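Local coordinates for protein LEC-6 (PDB 3VV1), which is a nematode galectin that binds galactose- and fucose-containing saccharides, with a preference for the fucose-containing ones, at residues F42-S56 with F104-N117. Residues are numbered along the deposited sequence; the frame is centred on the assembly and turned at random.
Sequences FSNGARLRLVLLPTS and FQQNKIYTLEFVSN
R47 reaches across to E113 and V115, and it illustrates how a long side chain can spread over a neighbouring antiparallel strand. Its CB and CG pass F114 O, CG also nearing V115 CG2; CD then comes to 3.5 Å from E113 OE1, and NE passes V115 CG2 at 3.9 Å. The bend at chi3 (-59°) lays the guanidinium across V115. There V115 CG2 sits over the centre of one face, 3.4 Å from R47 CZ, while NH2 touches the same methyl. The tip, R47 NH1, makes a 2.9 Å salt bridge to E113 OE1, meeting it from above the carboxylate plane with the two flat groups turned 51° apart. R49 runs alongside E113, CG against CG, and its CD reaches T111 CG2.

Strands 46-54 and 110-117 are central neighbours in one sheet of the galectin beta-sandwich, paired from R47 with V115 to L52 with Y110. The opposite face of this pair enters the core: L48 CD2 lies 3.9 Å from F114 CD1, L52 CD1 meets L112 CD2 at 3.7 Å, and F114 turns its ring edge-to-face with F75 of the other sheet.

At one end G45 and A46 both face S116 in a G1 beta bulge, and S116 OG donates to F42 O at 2.9 Å. Where strand 46-54 ends, P54 O accepts a 2.8 Å hydrogen bond from N107 N of the turn that leads into strand 110-117, and N107 ND2 donates to S56 OG.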
loop_
_atom_site.group_PDB
_atom_site.type_symbol
_atom_site.label_atom_id
_atom_site.label_comp_id
_atom_site.label_asym_id
_atom_site.label_seq_id
_atom_site.Cartn_x
_atom_site.Cartn_y
_atom_site.Cartn_z
ATOM N N PHE A 42 -12.807 3.818 0.640
ATOM C CA PHE A 42 -12.404 5.156 0.204
ATOM C C PHE A 42 -13.336 6.170 0.882
ATOM O O PHE A 42 -14.211 6.789 0.262
ATOM C CB PHE A 42 -12.446 5.264 -1.329
ATOM C CG PHE A 42 -11.740 6.505 -1.820
ATOM C CD1 PHE A 42 -10.335 6.544 -1.762
ATOM C CD2 PHE A 42 -12.445 7.622 -2.277
ATOM C CE1 PHE A 42 -9.617 7.686 -2.135
ATOM C CE2 PHE A 42 -11.732 8.782 -2.679
ATOM C CZ PHE A 42 -10.331 8.801 -2.581
ATOM N N SER A 43 -13.169 6.325 2.195
ATOM C CA SER A 43 -14.082 7.187 2.946
ATOM C C SER A 43 -13.276 7.792 4.105
ATOM O O SER A 43 -12.030 7.593 4.201
ATOM C CB SER A 43 -15.285 6.376 3.463
ATOM O OG SER A 43 -14.818 5.417 4.438
ATOM N N ASN A 44 -13.972 8.493 5.002
ATOM C CA ASN A 44 -13.304 9.030 6.230
ATOM C C ASN A 44 -12.024 9.791 5.947
ATOM O O ASN A 44 -11.012 9.690 6.645
ATOM C CB ASN A 44 -13.021 7.909 7.225
ATOM C CG ASN A 44 -14.255 7.498 7.970
ATOM O OD1 ASN A 44 -15.009 8.322 8.556
ATOM N ND2 ASN A 44 -14.474 6.243 7.993
ATOM N N GLY A 45 -12.067 10.575 4.887
ATOM C CA GLY A 45 -10.996 11.467 4.532
ATOM C C GLY A 45 -9.962 10.888 3.603
ATOM O O GLY A 45 -8.950 11.566 3.332
ATOM N N ALA A 46 -10.219 9.695 3.075
ATOM C CA ALA A 46 -9.268 9.097 2.085
ATOM C C ALA A 46 -9.017 10.062 0.921
ATOM O O ALA A 46 -9.983 10.746 0.450
ATOM C CB ALA A 46 -9.865 7.781 1.548
ATOM N N ARG A 47 -7.780 10.087 0.408
ATOM C CA ARG A 47 -7.416 10.930 -0.697
ATOM C C ARG A 47 -6.713 10.075 -1.742
ATOM O O ARG A 47 -5.721 9.436 -1.408
ATOM C CB ARG A 47 -6.487 12.079 -0.250
ATOM C CG ARG A 47 -5.977 12.950 -1.391
ATOM C CD ARG A 47 -5.080 14.087 -0.913
ATOM N NE ARG A 47 -5.769 14.951 0.030
ATOM C CZ ARG A 47 -6.275 16.134 -0.314
ATOM N NH1 ARG A 47 -6.131 16.596 -1.591
ATOM N NH2 ARG A 47 -6.915 16.817 0.601
ATOM N N LEU A 48 -7.110 10.208 -3.005
ATOM C CA LEU A 48 -6.426 9.579 -4.108
ATOM C C LEU A 48 -5.825 10.719 -4.956
ATOM O O LEU A 48 -6.574 11.603 -5.382
ATOM C CB LEU A 48 -7.467 8.823 -4.977
ATOM C CG LEU A 48 -6.926 8.354 -6.364
ATOM C CD1 LEU A 48 -5.795 7.315 -6.195
ATOM C CD2 LEU A 48 -8.128 7.745 -7.151
ATOM N N ARG A 49 -4.510 10.698 -5.181
ATOM C CA ARG A 49 -3.825 11.697 -5.978
ATOM C C ARG A 49 -3.240 10.997 -7.191
ATOM O O ARG A 49 -2.442 10.024 -7.031
ATOM C CB ARG A 49 -2.718 12.384 -5.190
ATOM C CG ARG A 49 -1.968 13.394 -6.067
ATOM C CD ARG A 49 -1.150 14.440 -5.264
ATOM N NE ARG A 49 -0.403 13.769 -4.215
ATOM C CZ ARG A 49 0.659 12.985 -4.443
ATOM N NH1 ARG A 49 1.090 12.824 -5.693
ATOM N NH2 ARG A 49 1.264 12.363 -3.443
ATOM N N LEU A 50 -3.579 11.505 -8.388
ATOM C CA LEU A 50 -3.075 10.946 -9.642
ATOM C C LEU A 50 -2.330 12.013 -10.375
ATOM O O LEU A 50 -2.806 13.165 -10.406
ATOM C CB LEU A 50 -4.280 10.535 -10.485
ATOM C CG LEU A 50 -5.145 9.442 -9.874
ATOM C CD1 LEU A 50 -6.387 9.306 -10.751
ATOM C CD2 LEU A 50 -4.399 8.119 -9.818
ATOM N N VAL A 51 -1.184 11.673 -10.965
ATOM C CA VAL A 51 -0.581 12.654 -11.912
ATOM C C VAL A 51 -0.786 11.978 -13.252
ATOM O O VAL A 51 -0.361 10.809 -13.429
ATOM C CB VAL A 51 0.908 12.867 -11.618
ATOM C CG1 VAL A 51 1.531 13.766 -12.729
ATOM C CG2 VAL A 51 1.047 13.557 -10.247
ATOM N N LEU A 52 -1.466 12.676 -14.138
ATOM C CA LEU A 52 -1.980 12.069 -15.383
ATOM C C LEU A 52 -1.683 12.920 -16.594
ATOM O O LEU A 52 -1.505 14.128 -16.506
ATOM C CB LEU A 52 -3.532 11.947 -15.310
ATOM C CG LEU A 52 -4.276 11.337 -14.187
ATOM C CD1 LEU A 52 -5.752 11.587 -14.339
ATOM C CD2 LEU A 52 -3.936 9.826 -14.254
ATOM N N LEU A 53 -1.587 12.261 -17.745
ATOM C CA LEU A 53 -1.429 12.945 -19.030
ATOM C C LEU A 53 -2.502 12.361 -19.971
ATOM O O LEU A 53 -2.363 11.222 -20.404
ATOM C CB LEU A 53 -0.006 12.649 -19.591
ATOM C CG LEU A 53 0.321 13.067 -21.022
ATOM C CD1 LEU A 53 0.614 14.526 -21.092
ATOM C CD2 LEU A 53 1.610 12.372 -21.520
ATOM N N PRO A 54 -3.584 13.109 -20.262
ATOM C CA PRO A 54 -4.570 12.592 -21.197
ATOM C C PRO A 54 -3.881 12.453 -22.549
ATOM O O PRO A 54 -3.039 13.296 -22.903
ATOM C CB PRO A 54 -5.641 13.709 -21.238
ATOM C CG PRO A 54 -5.453 14.474 -19.964
ATOM C CD PRO A 54 -3.951 14.472 -19.790
ATOM N N THR A 55 -4.211 11.399 -23.305
ATOM C CA THR A 55 -3.532 11.139 -24.606
ATOM C C THR A 55 -4.555 11.237 -25.736
ATOM O O THR A 55 -5.763 11.334 -25.482
ATOM C CB THR A 55 -2.884 9.736 -24.667
ATOM O OG1 THR A 55 -3.939 8.761 -24.686
ATOM C CG2 THR A 55 -1.905 9.500 -23.493
ATOM N N SER A 56 -4.061 11.251 -26.974
ATOM C CA SER A 56 -4.917 11.237 -28.152
ATOM C C SER A 56 -5.272 9.803 -28.570
ATOM O O SER A 56 -5.839 9.597 -29.631
ATOM C CB SER A 56 -4.244 12.082 -29.266
ATOM O OG SER A 56 -3.744 13.336 -28.676
ATOM N N PHE A 104 -9.498 19.456 -18.646
ATOM C CA PHE A 104 -8.248 18.905 -19.178
ATOM C C PHE A 104 -8.032 19.240 -20.632
ATOM O O PHE A 104 -8.995 19.411 -21.375
ATOM C CB PHE A 104 -8.242 17.378 -19.064
ATOM C CG PHE A 104 -8.609 16.875 -17.707
ATOM C CD1 PHE A 104 -7.676 16.965 -16.637
ATOM C CD2 PHE A 104 -9.843 16.261 -17.473
ATOM C CE1 PHE A 104 -8.000 16.451 -15.369
ATOM C CE2 PHE A 104 -10.167 15.763 -16.204
ATOM C CZ PHE A 104 -9.249 15.863 -15.144
ATOM N N GLN A 105 -6.772 19.266 -21.024
ATOM C CA GLN A 105 -6.396 19.305 -22.443
ATOM C C GLN A 105 -5.547 18.077 -22.678
ATOM O O GLN A 105 -4.727 17.689 -21.798
ATOM C CB GLN A 105 -5.563 20.551 -22.721
ATOM C CG GLN A 105 -6.431 21.795 -22.561
ATOM C CD GLN A 105 -5.648 23.074 -22.754
ATOM O OE1 GLN A 105 -5.125 23.625 -21.794
ATOM N NE2 GLN A 105 -5.546 23.542 -23.996
ATOM N N GLN A 106 -5.706 17.467 -23.863
ATOM C CA GLN A 106 -4.840 16.340 -24.218
ATOM C C GLN A 106 -3.390 16.796 -24.266
ATOM O O GLN A 106 -3.091 17.954 -24.652
ATOM C CB GLN A 106 -5.334 15.605 -25.501
ATOM C CG GLN A 106 -6.622 14.764 -25.197
ATOM C CD GLN A 106 -7.471 14.502 -26.416
ATOM O OE1 GLN A 106 -7.816 15.435 -27.137
ATOM N NE2 GLN A 106 -7.822 13.242 -26.649
ATOM N N ASN A 107 -2.495 15.895 -23.838
ATOM C CA ASN A 107 -1.043 16.119 -23.931
ATOM C C ASN A 107 -0.534 17.225 -22.952
ATOM O O ASN A 107 0.538 17.767 -23.161
ATOM C CB ASN A 107 -0.614 16.323 -25.407
ATOM C CG ASN A 107 -1.065 15.135 -26.292
ATOM O OD1 ASN A 107 -0.661 14.010 -26.012
ATOM N ND2 ASN A 107 -1.950 15.370 -27.299
ATOM N N LYS A 108 -1.322 17.541 -21.928
ATOM C CA LYS A 108 -0.836 18.357 -20.770
ATOM C C LYS A 108 -0.879 17.508 -19.498
ATOM O O LYS A 108 -1.557 16.514 -19.458
ATOM C CB LYS A 108 -1.648 19.683 -20.612
ATOM C CG LYS A 108 -1.641 20.655 -21.804
ATOM C CD LYS A 108 -0.227 21.058 -22.108
ATOM C CE LYS A 108 -0.117 22.276 -23.031
ATOM N NZ LYS A 108 1.328 22.648 -23.272
ATOM N N ILE A 109 -0.086 17.869 -18.483
ATOM C CA ILE A 109 0.018 17.099 -17.267
ATOM C C ILE A 109 -0.902 17.700 -16.207
ATOM O O ILE A 109 -0.940 18.929 -16.038
ATOM C CB ILE A 109 1.470 17.086 -16.719
ATOM C CG1 ILE A 109 2.440 16.593 -17.786
ATOM C CG2 ILE A 109 1.543 16.199 -15.468
ATOM C CD1 ILE A 109 3.898 16.900 -17.539
ATOM N N TYR A 110 -1.616 16.835 -15.475
ATOM C CA TYR A 110 -2.524 17.308 -14.410
ATOM C C TYR A 110 -2.337 16.475 -13.169
ATOM O O TYR A 110 -2.164 15.238 -13.229
ATOM C CB TYR A 110 -4.018 17.140 -14.852
ATOM C CG TYR A 110 -4.290 18.016 -16.050
ATOM C CD1 TYR A 110 -4.672 19.322 -15.885
ATOM C CD2 TYR A 110 -4.119 17.534 -17.369
ATOM C CE1 TYR A 110 -4.853 20.169 -16.953
ATOM C CE2 TYR A 110 -4.307 18.359 -18.446
ATOM C CZ TYR A 110 -4.651 19.697 -18.247
ATOM O OH TYR A 110 -4.836 20.530 -19.318
ATOM N N THR A 111 -2.465 17.136 -12.026
ATOM C CA THR A 111 -2.598 16.476 -10.769
ATOM C C THR A 111 -4.072 16.466 -10.396
ATOM O O THR A 111 -4.694 17.520 -10.225
ATOM C CB THR A 111 -1.749 17.151 -9.697
ATOM O OG1 THR A 111 -0.359 17.002 -10.007
ATOM C CG2 THR A 111 -2.039 16.517 -8.294
ATOM N N LEU A 112 -4.630 15.270 -10.336
ATOM C CA LEU A 112 -6.108 15.088 -10.085
ATOM C C LEU A 112 -6.275 14.384 -8.781
ATOM O O LEU A 112 -5.671 13.327 -8.542
ATOM C CB LEU A 112 -6.703 14.247 -11.235
ATOM C CG LEU A 112 -8.159 13.780 -11.069
ATOM C CD1 LEU A 112 -9.035 15.024 -11.094
ATOM C CD2 LEU A 112 -8.538 12.796 -12.232
ATOM N N GLU A 113 -7.024 15.017 -7.893
ATOM C CA GLU A 113 -7.212 14.410 -6.556
ATOM C C GLU A 113 -8.677 14.237 -6.250
ATOM O O GLU A 113 -9.490 15.098 -6.565
ATOM C CB GLU A 113 -6.562 15.288 -5.503
ATOM C CG GLU A 113 -5.097 15.469 -5.759
ATOM C CD GLU A 113 -4.526 16.471 -4.785
ATOM O OE1 GLU A 113 -4.166 16.053 -3.624
ATOM O OE2 GLU A 113 -4.491 17.713 -5.137
ATOM N N PHE A 114 -8.997 13.132 -5.583
ATOM C CA PHE A 114 -10.335 12.871 -5.073
ATOM C C PHE A 114 -10.178 12.762 -3.536
ATOM O O PHE A 114 -9.260 12.101 -3.034
ATOM C CB PHE A 114 -10.816 11.505 -5.579
ATOM C CG PHE A 114 -10.930 11.416 -7.105
ATOM C CD1 PHE A 114 -9.804 11.152 -7.891
ATOM C CD2 PHE A 114 -12.152 11.711 -7.748
ATOM C CE1 PHE A 114 -9.898 11.135 -9.323
ATOM C CE2 PHE A 114 -12.270 11.634 -9.158
ATOM C CZ PHE A 114 -11.132 11.344 -9.934
ATOM N N VAL A 115 -11.125 13.347 -2.818
ATOM C CA VAL A 115 -11.074 13.326 -1.331
ATOM C C VAL A 115 -12.468 12.950 -0.873
ATOM O O VAL A 115 -13.449 13.622 -1.241
ATOM C CB VAL A 115 -10.703 14.679 -0.706
ATOM C CG1 VAL A 115 -10.528 14.503 0.840
ATOM C CG2 VAL A 115 -9.419 15.190 -1.349
ATOM N N SER A 116 -12.598 11.887 -0.083
ATOM C CA SER A 116 -13.930 11.394 0.302
ATOM C C SER A 116 -14.196 11.541 1.762
ATOM O O SER A 116 -13.465 10.992 2.584
ATOM C CB SER A 116 -13.992 9.896 0.026
ATOM O OG SER A 116 -15.279 9.442 0.387
ATOM N N ASN A 117 -15.251 12.257 2.097
ATOM C CA ASN A 117 -15.632 12.424 3.498
ATOM C C ASN A 117 -17.068 12.861 3.618
ATOM O O ASN A 117 -17.512 13.742 2.814
ATOM C CB ASN A 117 -14.802 13.455 4.170
ATOM C CG ASN A 117 -14.582 13.128 5.651
ATOM O OD1 ASN A 117 -15.355 12.399 6.338
ATOM N ND2 ASN A 117 -13.458 13.616 6.119
HETATM O O HOH W 1 -16.610 9.515 5.390
HETATM O O HOH W 2 -1.211 11.692 -27.152
#